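Local coordinates for protein putative dihydrodipicolinate synthase (Thermus thermophilus, PDB 2PCQ) that belongs to the dihydrodipicolinate synthetase family, folds as a closed eight-stranded TIM barrel and carries a bound potassium ion, at residues Leu245-Leu250 against Arg268-Leu273; Ala197-Arg202 against Phe227-Leu232; Leu121-Val126 against Glu137-Leu142. One frame throughout, in Å; residues are numbered along the deposited sequence.

Contact 1: residues Leu245-Leu250 against Arg268-Leu273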
loop_
_atom_site.group_PDB
_atom_site.type_symbol
_atom_site.label_atom_id
_atom_site.label_comp_id
_atom_site.label_asym_id
_atom_site.label_seq_id
_atom_site.Cartn_x
_atom_site.Cartn_y
_atom_site.Cartn_z
ATOM N N LEU A 245 -18.812 24.021 11.455
ATOM C CA LEU A 245 -18.600 25.296 12.117
ATOM C C LEU A 245 -19.593 26.336 11.604
ATOM O O LEU A 245 -20.138 27.103 12.393
ATOM C CB LEU A 245 -17.160 25.773 11.913
ATOM C CG LEU A 245 -16.131 25.002 12.744
ATOM C CD1 LEU A 245 -14.726 25.302 12.250
ATOM C CD2 LEU A 245 -16.280 25.378 14.213
ATOM N N ARG A 246 -19.836 26.361 10.293
ATOM C CA ARG A 246 -20.794 27.317 9.738
ATOM C C ARG A 246 -22.173 27.025 10.321
ATOM O O ARG A 246 -22.914 27.938 10.678
ATOM C CB ARG A 246 -20.862 27.230 8.206
ATOM C CG ARG A 246 -19.587 27.665 7.472
ATOM C CD ARG A 246 -19.875 28.017 6.009
ATOM N NE ARG A 246 -20.511 26.923 5.280
ATOM C CZ ARG A 246 -19.877 25.842 4.835
ATOM N NH1 ARG A 246 -18.570 25.701 5.039
ATOM N NH2 ARG A 246 -20.548 24.897 4.191
ATOM N N HIS A 247 -22.504 25.744 10.433
ATOM C CA HIS A 247 -23.793 25.336 10.979
ATOM C C HIS A 247 -23.982 25.841 12.409
ATOM O O HIS A 247 -25.093 26.193 12.807
ATOM C CB HIS A 247 -23.920 23.813 10.940
ATOM C CG HIS A 247 -25.178 23.296 11.563
ATOM N ND1 HIS A 247 -25.247 22.893 12.879
ATOM C CD2 HIS A 247 -26.420 23.128 11.053
ATOM C CE1 HIS A 247 -26.477 22.497 13.153
ATOM N NE2 HIS A 247 -27.209 22.629 12.060
ATOM N N LEU A 248 -22.894 25.875 13.173
ATOM C CA LEU A 248 -22.932 26.346 14.551
ATOM C C LEU A 248 -22.848 27.869 14.622
ATOM O O LEU A 248 -22.773 28.442 15.705
ATOM C CB LEU A 248 -21.780 25.732 15.354
ATOM C CG LEU A 248 -21.811 24.211 15.516
ATOM C CD1 LEU A 248 -20.544 23.751 16.212
ATOM C CD2 LEU A 248 -23.047 23.804 16.313
ATOM N N GLY A 249 -22.846 28.518 13.465
ATOM C CA GLY A 249 -22.794 29.969 13.437
ATOM C C GLY A 249 -21.426 30.630 13.426
ATOM O O GLY A 249 -21.349 31.854 13.477
ATOM N N LEU A 250 -20.347 29.852 13.370
ATOM C CA LEU A 250 -19.011 30.448 13.344
ATOM C C LEU A 250 -18.566 30.704 11.901
ATOM O O LEU A 250 -18.921 29.953 10.991
ATOM C CB LEU A 250 -18.003 29.548 14.068
ATOM C CG LEU A 250 -18.186 29.447 15.587
ATOM C CD1 LEU A 250 -17.083 28.598 16.190
ATOM C CD2 LEU A 250 -18.156 30.835 16.198
ATOM N N ARG A 268 -25.239 12.416 7.744
ATOM C CA ARG A 268 -24.902 11.493 8.822
ATOM C C ARG A 268 -24.320 12.242 10.018
ATOM O O ARG A 268 -24.535 11.862 11.164
ATOM C CB ARG A 268 -23.879 10.460 8.342
ATOM C CG ARG A 268 -24.414 9.454 7.339
ATOM C CD ARG A 268 -23.281 8.616 6.761
ATOM N NE ARG A 268 -22.548 7.890 7.793
ATOM C CZ ARG A 268 -21.430 7.204 7.571
ATOM N NH1 ARG A 268 -20.916 7.154 6.349
ATOM N NH2 ARG A 268 -20.829 6.565 8.567
ATOM N N PHE A 269 -23.585 13.312 9.741
ATOM C CA PHE A 269 -22.949 14.088 10.799
ATOM C C PHE A 269 -23.904 14.978 11.591
ATOM O O PHE A 269 -23.775 15.094 12.807
ATOM C CB PHE A 269 -21.841 14.959 10.206
ATOM C CG PHE A 269 -20.874 15.486 11.223
ATOM C CD1 PHE A 269 -19.963 14.633 11.839
ATOM C CD2 PHE A 269 -20.857 16.835 11.551
ATOM C CE1 PHE A 269 -19.045 15.119 12.766
ATOM C CE2 PHE A 269 -19.945 17.332 12.475
ATOM C CZ PHE A 269 -19.034 16.471 13.084
ATOM N N LEU A 270 -24.850 15.608 10.899
ATOM C CA LEU A 270 -25.805 16.516 11.536
ATOM C C LEU A 270 -26.381 15.994 12.854
ATOM O O LEU A 270 -26.230 16.635 13.893
ATOM C CB LEU A 270 -26.938 16.861 10.557
ATOM C CG LEU A 270 -28.063 17.787 11.044
ATOM C CD1 LEU A 270 -27.492 19.120 11.510
ATOM C CD2 LEU A 270 -29.064 18.001 9.912
ATOM N N PRO A 271 -27.038 14.822 12.835
ATOM C CA PRO A 271 -27.602 14.299 14.084
ATOM C C PRO A 271 -26.562 14.023 15.169
ATOM O O PRO A 271 -26.853 14.143 16.360
ATOM C CB PRO A 271 -28.336 13.034 13.633
ATOM C CG PRO A 271 -27.568 12.603 12.423
ATOM C CD PRO A 271 -27.320 13.911 11.712
ATOM N N VAL A 272 -25.352 13.649 14.761
ATOM C CA VAL A 272 -24.297 13.384 15.728
ATOM C C VAL A 272 -23.925 14.689 16.428
ATOM O O VAL A 272 -23.830 14.741 17.653
ATOM C CB VAL A 272 -23.037 12.788 15.048
ATOM C CG1 VAL A 272 -21.889 12.717 16.046
ATOM C CG2 VAL A 272 -23.345 11.390 14.521
ATOM N N LEU A 273 -23.727 15.743 15.642
ATOM C CA LEU A 273 -23.371 17.047 16.185
ATOM C C LEU A 273 -24.497 17.608 17.054
ATOM O O LEU A 273 -24.258 18.064 18.172
ATOM C CB LEU A 273 -23.064 18.024 15.049
ATOM C CG LEU A 273 -22.665 19.445 15.453
ATOM C CD1 LEU A 273 -21.453 19.393 16.373
ATOM C CD2 LEU A 273 -22.354 20.264 14.204
#
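His247 and Leu248 meet Leu270 and Leu273 where the C-terminal end of helix 216-247, with the turn after it, meets helix 266-278. The imidazole of His247 touches both leucines. It crosses the Leu270 side chain at about a right angle, and the Leu270 methyl CD1 touches the ring. Leu273 runs past the same ring in the opposite direction and touches it with CD2. Both methyls meet the ring obliquely. His247 has CG anti to its own N (chi1 176°), which carries the ring out toward helix 266-278. Trp266 adds an edge-to-face contact to that ring. Leu248 and Leu273 reach for each other tip to tip, with Leu248 CD2 4.2 Å from Leu273 CD2. Leu248 is the first residue past the helix. Gly249, with positive phi, closes a Schellman motif: Gly249 N bonds Arg246 O at 2.8 Å, and Leu250 N bonds Leu245 O at 2.9 Å. The backbones stay well apart, His247 CA being 9.1 Å from Leu270 CA. No hydrogen bond or salt bridge crosses the gap. The end of helix 216-247 is therefore joined to the body of helix 266-278 by van der Waals contact, with an exposed imidazole resting on leucine methyls.

Contact 2: residues Ala197-Arg202 against Phe227-Leu232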
loop_
_atom_site.group_PDB
_atom_site.type_symbol
_atom_site.label_atom_id
_atom_site.label_comp_id
_atom_site.label_asym_id
_atom_site.label_seq_id
_atom_site.Cartn_x
_atom_site.Cartn_y
_atom_site.Cartn_z
ATOM N N ALA A 197 -11.842 19.203 18.301
ATOM C CA ALA A 197 -11.813 20.153 19.406
ATOM C C ALA A 197 -12.315 21.521 18.947
ATOM O O ALA A 197 -12.494 22.426 19.762
ATOM C CB ALA A 197 -10.405 20.270 19.979
ATOM N N ASN A 198 -12.522 21.677 17.640
ATOM C CA ASN A 198 -13.059 22.926 17.101
ATOM C C ASN A 198 -14.559 22.932 17.411
ATOM O O ASN A 198 -15.190 23.987 17.471
ATOM C CB ASN A 198 -12.926 22.996 15.573
ATOM C CG ASN A 198 -11.520 23.311 15.105
ATOM O OD1 ASN A 198 -10.809 22.437 14.609
ATOM N ND2 ASN A 198 -11.118 24.562 15.249
ATOM N N LEU A 199 -15.121 21.740 17.592
ATOM C CA LEU A 199 -16.551 21.592 17.842
ATOM C C LEU A 199 -16.931 21.308 19.289
ATOM O O LEU A 199 -17.886 21.891 19.807
ATOM C CB LEU A 199 -17.111 20.485 16.943
ATOM C CG LEU A 199 -16.796 20.597 15.444
ATOM C CD1 LEU A 199 -17.343 19.379 14.713
ATOM C CD2 LEU A 199 -17.393 21.874 14.876
ATOM N N ALA A 200 -16.202 20.407 19.939
ATOM C CA ALA A 200 -16.489 20.062 21.328
ATOM C C ALA A 200 -15.226 20.146 22.181
ATOM O O ALA A 200 -14.831 19.170 22.816
ATOM C CB ALA A 200 -17.081 18.655 21.402
ATOM N N PRO A 201 -14.580 21.322 22.213
ATOM C CA PRO A 201 -13.353 21.508 22.999
ATOM C C PRO A 201 -13.462 21.138 24.478
ATOM O O PRO A 201 -12.527 20.577 25.050
ATOM C CB PRO A 201 -13.019 22.986 22.784
ATOM C CG PRO A 201 -14.368 23.611 22.503
ATOM C CD PRO A 201 -15.009 22.591 21.598
ATOM N N ARG A 202 -14.597 21.448 25.099
ATOM C CA ARG A 202 -14.783 21.129 26.511
ATOM C C ARG A 202 -14.896 19.625 26.751
ATOM O O ARG A 202 -14.491 19.130 27.797
ATOM C CB ARG A 202 -16.020 21.855 27.072
ATOM C CG ARG A 202 -15.807 23.364 27.270
ATOM C CD ARG A 202 -17.055 24.086 27.801
ATOM N NE ARG A 202 -18.185 23.955 26.886
ATOM C CZ ARG A 202 -19.144 23.042 27.002
ATOM N NH1 ARG A 202 -19.127 22.175 28.008
ATOM N NH2 ARG A 202 -20.108 22.977 26.094
ATOM N N PHE A 227 -16.563 9.085 20.133
ATOM C CA PHE A 227 -16.074 8.313 18.995
ATOM C C PHE A 227 -16.750 8.644 17.654
ATOM O O PHE A 227 -16.070 8.899 16.664
ATOM C CB PHE A 227 -16.209 6.810 19.261
ATOM C CG PHE A 227 -15.789 5.957 18.095
ATOM C CD1 PHE A 227 -14.442 5.680 17.866
ATOM C CD2 PHE A 227 -16.734 5.489 17.184
ATOM C CE1 PHE A 227 -14.040 4.953 16.742
ATOM C CE2 PHE A 227 -16.346 4.761 16.054
ATOM C CZ PHE A 227 -14.997 4.494 15.833
ATOM N N PRO A 228 -18.097 8.629 17.602
ATOM C CA PRO A 228 -18.798 8.932 16.347
ATOM C C PRO A 228 -18.436 10.294 15.761
ATOM O O PRO A 228 -18.266 10.428 14.548
ATOM C CB PRO A 228 -20.271 8.838 16.744
ATOM C CG PRO A 228 -20.255 7.796 17.819
ATOM C CD PRO A 228 -19.057 8.223 18.643
ATOM N N LEU A 229 -18.321 11.299 16.627
ATOM C CA LEU A 229 -17.970 12.648 16.201
ATOM C C LEU A 229 -16.577 12.660 15.572
ATOM O O LEU A 229 -16.385 13.182 14.475
ATOM C CB LEU A 229 -17.986 13.613 17.396
ATOM C CG LEU A 229 -17.567 15.059 17.095
ATOM C CD1 LEU A 229 -18.736 15.796 16.459
ATOM C CD2 LEU A 229 -17.127 15.769 18.374
ATOM N N GLY A 230 -15.608 12.082 16.274
ATOM C CA GLY A 230 -14.248 12.053 15.768
ATOM C C GLY A 230 -14.066 11.183 14.538
ATOM O O GLY A 230 -13.299 11.529 13.640
ATOM N N ASP A 231 -14.773 10.057 14.501
ATOM C CA ASP A 231 -14.697 9.115 13.385
ATOM C C ASP A 231 -15.256 9.712 12.102
ATOM O O ASP A 231 -14.620 9.641 11.053
ATOM C CB ASP A 231 -15.466 7.834 13.723
ATOM C CG ASP A 231 -15.500 6.845 12.564
ATOM O OD1 ASP A 231 -14.436 6.293 12.212
ATOM O OD2 ASP A 231 -16.593 6.623 11.999
ATOM N N LEU A 232 -16.450 10.292 12.184
ATOM C CA LEU A 232 -17.072 10.894 11.010
ATOM C C LEU A 232 -16.316 12.122 10.525
ATOM O O LEU A 232 -16.158 12.322 9.325
ATOM C CB LEU A 232 -18.525 11.273 11.302
ATOM C CG LEU A 232 -19.507 10.101 11.307
ATOM C CD1 LEU A 232 -20.872 10.581 11.765
ATOM C CD2 LEU A 232 -19.585 9.490 9.906
#
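Leu229 packs against Leu199 and Ala200 in the C-terminal part of this TIM-barrel chain. The residues before helix 201-212 here meet the long helix 216-247. The tight part is small and wholly apolar. Leu229 points at the opposing segment and divides its two methyls: CD1 meets Leu199 CD1 at 4.2 Å, and CD2 meets Ala200 CB at the same distance. With CG anti to the backbone N (chi1 177°), the two methyls of Leu229 extend off the helix and part, one to each partner. The other segment buries 51 Å² of Leu229, against 27 Å² of Leu199 and 17 Å² of Ala200 in return. All three residues are buried, and no hydrogen bond crosses between the segments. The backbones are well separated, with Ala200 CA 9.1 Å from Leu229 CA. Ala200 is the N-cap residue of helix 201-212.

Phe269 of helix 266-278 helps close the core by packing on both Leu199 and Leu229, and Leu276 also touches Leu229.

Away from this core the contact is looser: Arg202 on one segment and Asp231 on the other are partly exposed and far from the opposite segment. Asp231 OD2 forms a salt bridge with Lys235 NZ, one turn further along its own helix. Phe227 turns away from the leucine core and packs on Ala166 of the second subunit. The helix is kinked at Pro228, where the backbone N of Pro228 and of Leu229 make no helical hydrogen bond. Further on, Asp231 N bonds Phe227 O at 2.8 Å. One face of the Phe227 ring is covered by Asp231 CB, which stands 3.9 Å above the ring plane, offset toward the rim.

Contact 3: residues Leu121-Val126 against Glu137-Leu142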
loop_
_atom_site.group_PDB
_atom_site.type_symbol
_atom_site.label_atom_id
_atom_site.label_comp_id
_atom_site.label_asym_id
_atom_site.label_seq_id
_atom_site.Cartn_x
_atom_site.Cartn_y
_atom_site.Cartn_z
ATOM N N LEU A 121 10.355 23.696 17.647
ATOM C CA LEU A 121 9.357 23.050 16.828
ATOM C C LEU A 121 8.957 21.657 17.262
ATOM O O LEU A 121 9.663 20.991 18.027
ATOM C CB LEU A 121 9.792 23.011 15.341
ATOM C CG LEU A 121 10.789 22.047 14.658
ATOM C CD1 LEU A 121 12.128 22.727 14.487
ATOM C CD2 LEU A 121 10.930 20.740 15.407
ATOM N N PHE A 122 7.799 21.233 16.766
ATOM C CA PHE A 122 7.269 19.901 17.021
ATOM C C PHE A 122 7.328 19.223 15.658
ATOM O O PHE A 122 7.101 19.869 14.635
ATOM C CB PHE A 122 5.807 19.974 17.466
ATOM C CG PHE A 122 5.623 20.342 18.911
ATOM C CD1 PHE A 122 5.557 19.354 19.886
ATOM C CD2 PHE A 122 5.501 21.676 19.295
ATOM C CE1 PHE A 122 5.368 19.682 21.225
ATOM C CE2 PHE A 122 5.313 22.017 20.628
ATOM C CZ PHE A 122 5.244 21.017 21.597
ATOM N N LEU A 123 7.654 17.937 15.638
ATOM C CA LEU A 123 7.680 17.204 14.385
ATOM C C LEU A 123 6.200 16.994 14.057
ATOM O O LEU A 123 5.380 16.833 14.964
ATOM C CB LEU A 123 8.396 15.860 14.564
ATOM C CG LEU A 123 9.832 15.948 15.098
ATOM C CD1 LEU A 123 10.456 14.561 15.125
ATOM C CD2 LEU A 123 10.656 16.885 14.217
ATOM N N TYR A 124 5.856 17.018 12.773
ATOM C CA TYR A 124 4.466 16.859 12.363
ATOM C C TYR A 124 4.301 15.638 11.471
ATOM O O TYR A 124 4.673 15.659 10.300
ATOM C CB TYR A 124 4.001 18.116 11.617
ATOM C CG TYR A 124 2.501 18.348 11.615
ATOM C CD1 TYR A 124 1.978 19.587 11.253
ATOM C CD2 TYR A 124 1.607 17.349 12.012
ATOM C CE1 TYR A 124 0.609 19.839 11.294
ATOM C CE2 TYR A 124 0.231 17.588 12.056
ATOM C CZ TYR A 124 -0.258 18.839 11.699
ATOM O OH TYR A 124 -1.608 19.113 11.776
ATOM N N HIS A 125 3.745 14.574 12.037
ATOM C CA HIS A 125 3.522 13.340 11.293
ATOM C C HIS A 125 2.031 13.182 10.998
ATOM O O HIS A 125 1.253 12.785 11.866
ATOM C CB HIS A 125 4.022 12.141 12.103
ATOM C CG HIS A 125 3.891 10.830 11.390
ATOM N ND1 HIS A 125 4.410 10.608 10.131
ATOM C CD2 HIS A 125 3.315 9.663 11.767
ATOM C CE1 HIS A 125 4.161 9.364 9.764
ATOM N NE2 HIS A 125 3.498 8.768 10.739
ATOM N N VAL A 126 1.637 13.502 9.770
ATOM C CA VAL A 126 0.242 13.394 9.359
ATOM C C VAL A 126 0.227 12.796 7.944
ATOM O O VAL A 126 -0.179 13.440 6.979
ATOM C CB VAL A 126 -0.458 14.804 9.437
ATOM C CG1 VAL A 126 0.318 15.834 8.619
ATOM C CG2 VAL A 126 -1.911 14.713 8.982
ATOM N N GLU A 137 13.135 5.961 13.659
ATOM C CA GLU A 137 14.584 6.106 13.784
ATOM C C GLU A 137 14.944 7.586 13.692
ATOM O O GLU A 137 15.795 8.071 14.431
ATOM C CB GLU A 137 15.323 5.359 12.667
ATOM C CG GLU A 137 15.294 3.836 12.742
ATOM C CD GLU A 137 13.907 3.248 12.514
ATOM O OE1 GLU A 137 13.116 3.844 11.747
ATOM O OE2 GLU A 137 13.617 2.178 13.092
ATOM N N ALA A 138 14.297 8.297 12.770
ATOM C CA ALA A 138 14.551 9.721 12.588
ATOM C C ALA A 138 14.053 10.504 13.798
ATOM O O ALA A 138 14.714 11.433 14.259
ATOM C CB ALA A 138 13.868 10.220 11.320
ATOM N N VAL A 139 12.885 10.131 14.311
ATOM C CA VAL A 139 12.335 10.813 15.479
ATOM C C VAL A 139 13.292 10.671 16.662
ATOM O O VAL A 139 13.525 11.628 17.396
ATOM C CB VAL A 139 10.954 10.234 15.882
ATOM C CG1 VAL A 139 10.447 10.928 17.146
ATOM C CG2 VAL A 139 9.950 10.421 14.742
ATOM N N GLU A 140 13.850 9.478 16.841
ATOM C CA GLU A 140 14.774 9.240 17.941
ATOM C C GLU A 140 16.084 10.015 17.771
ATOM O O GLU A 140 16.683 10.460 18.748
ATOM C CB GLU A 140 15.057 7.740 18.086
ATOM C CG GLU A 140 16.068 7.418 19.186
ATOM C CD GLU A 140 15.992 5.981 19.659
ATOM O OE1 GLU A 140 15.601 5.106 18.862
ATOM O OE2 GLU A 140 16.337 5.723 20.832
ATOM N N ALA A 141 16.518 10.192 16.529
ATOM C CA ALA A 141 17.744 10.930 16.264
ATOM C C ALA A 141 17.540 12.420 16.520
ATOM O O ALA A 141 18.455 13.110 16.958
ATOM C CB ALA A 141 18.192 10.708 14.820
ATOM N N LEU A 142 16.332 12.909 16.251
ATOM C CA LEU A 142 16.016 14.322 16.439
ATOM C C LEU A 142 15.607 14.675 17.864
ATOM O O LEU A 142 15.780 15.814 18.301
ATOM C CB LEU A 142 14.900 14.736 15.477
ATOM C CG LEU A 142 15.271 14.719 13.991
ATOM C CD1 LEU A 142 14.021 14.793 13.136
ATOM C CD2 LEU A 142 16.201 15.888 13.701
#
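Leu123 carries the largest share of this contact and meets Leu142 and Val139 of helix 136-142. The helix segment buries 64 Å² of Leu123, while the strand buries 28 Å² of Leu142 and 21 Å² of Val139. The Leu123 side chain points from strand 121-125 at helix 136-142. The CG is anti to the carbonyl carbon (chi1 -57°), and both methyls reach the helix. Leu123 CD1 lies 4.1 Å from Leu142 CD1. Leu123 CD2 is also 4.1 Å from Leu142 CD1, so one Leu142 methyl rests against both prongs of the Leu123 fork. Leu142 points back toward the strand, and the two side chains cross obliquely.

Val139 sits about one turn earlier on the helix and comes in with both branches. Its CG1, anti to the backbone N (chi1 177°), is 4.2 Å from Leu123 CD1, and CG2 approaches the same methyl equally closely. Leu123 CD1 is thus shared by the two helix residues. The backbones are closest at Leu123 and Val139, whose CA atoms are 8.0 Å apart.

The contact belongs to a beta-alpha-beta unit of the TIM barrel. Strand 121-125 leads through helices 127-130 and 136-142 to the parallel strand 148-153, which adjoins it in the barrel. The backbone of Leu123 is hydrogen-bonded to Gly150 and Lys152 of that strand, and its side chain also touches Val148 and Ile151. Tyr112 of helix 107-118 packs on both Leu123 and Leu142.

All three contact residues are buried and apolar, and no hydrogen bond joins the segments. The Leu142 side chain is about 8 Å from the potassium ion, whose site includes Ala143 and Val148.

Overall arrangement
Contacts 1 and 2 are neighbours, with centres 11 Å apart, and both use helix 216-247. They touch directly: Phe269 CZ is 3.5 Å from Leu229 CD1, and Leu245 CD2 is 3.7 Å from Asn198 O. Phe269 of contact 1 thus packs on Leu229 of contact 2. Contact 3 lies on the opposite side of the chain's centre. Its centre is 26 Å from that of contact 2 and 34 Å from that of contact 1, and its nearest atoms are about 10 Å and 15 Å from theirs. It joins a barrel strand to a helix, whereas contact 1 joins C-terminal helices. The potassium ion is on the contact 3 side, about 8 Å from the Leu142 side chain.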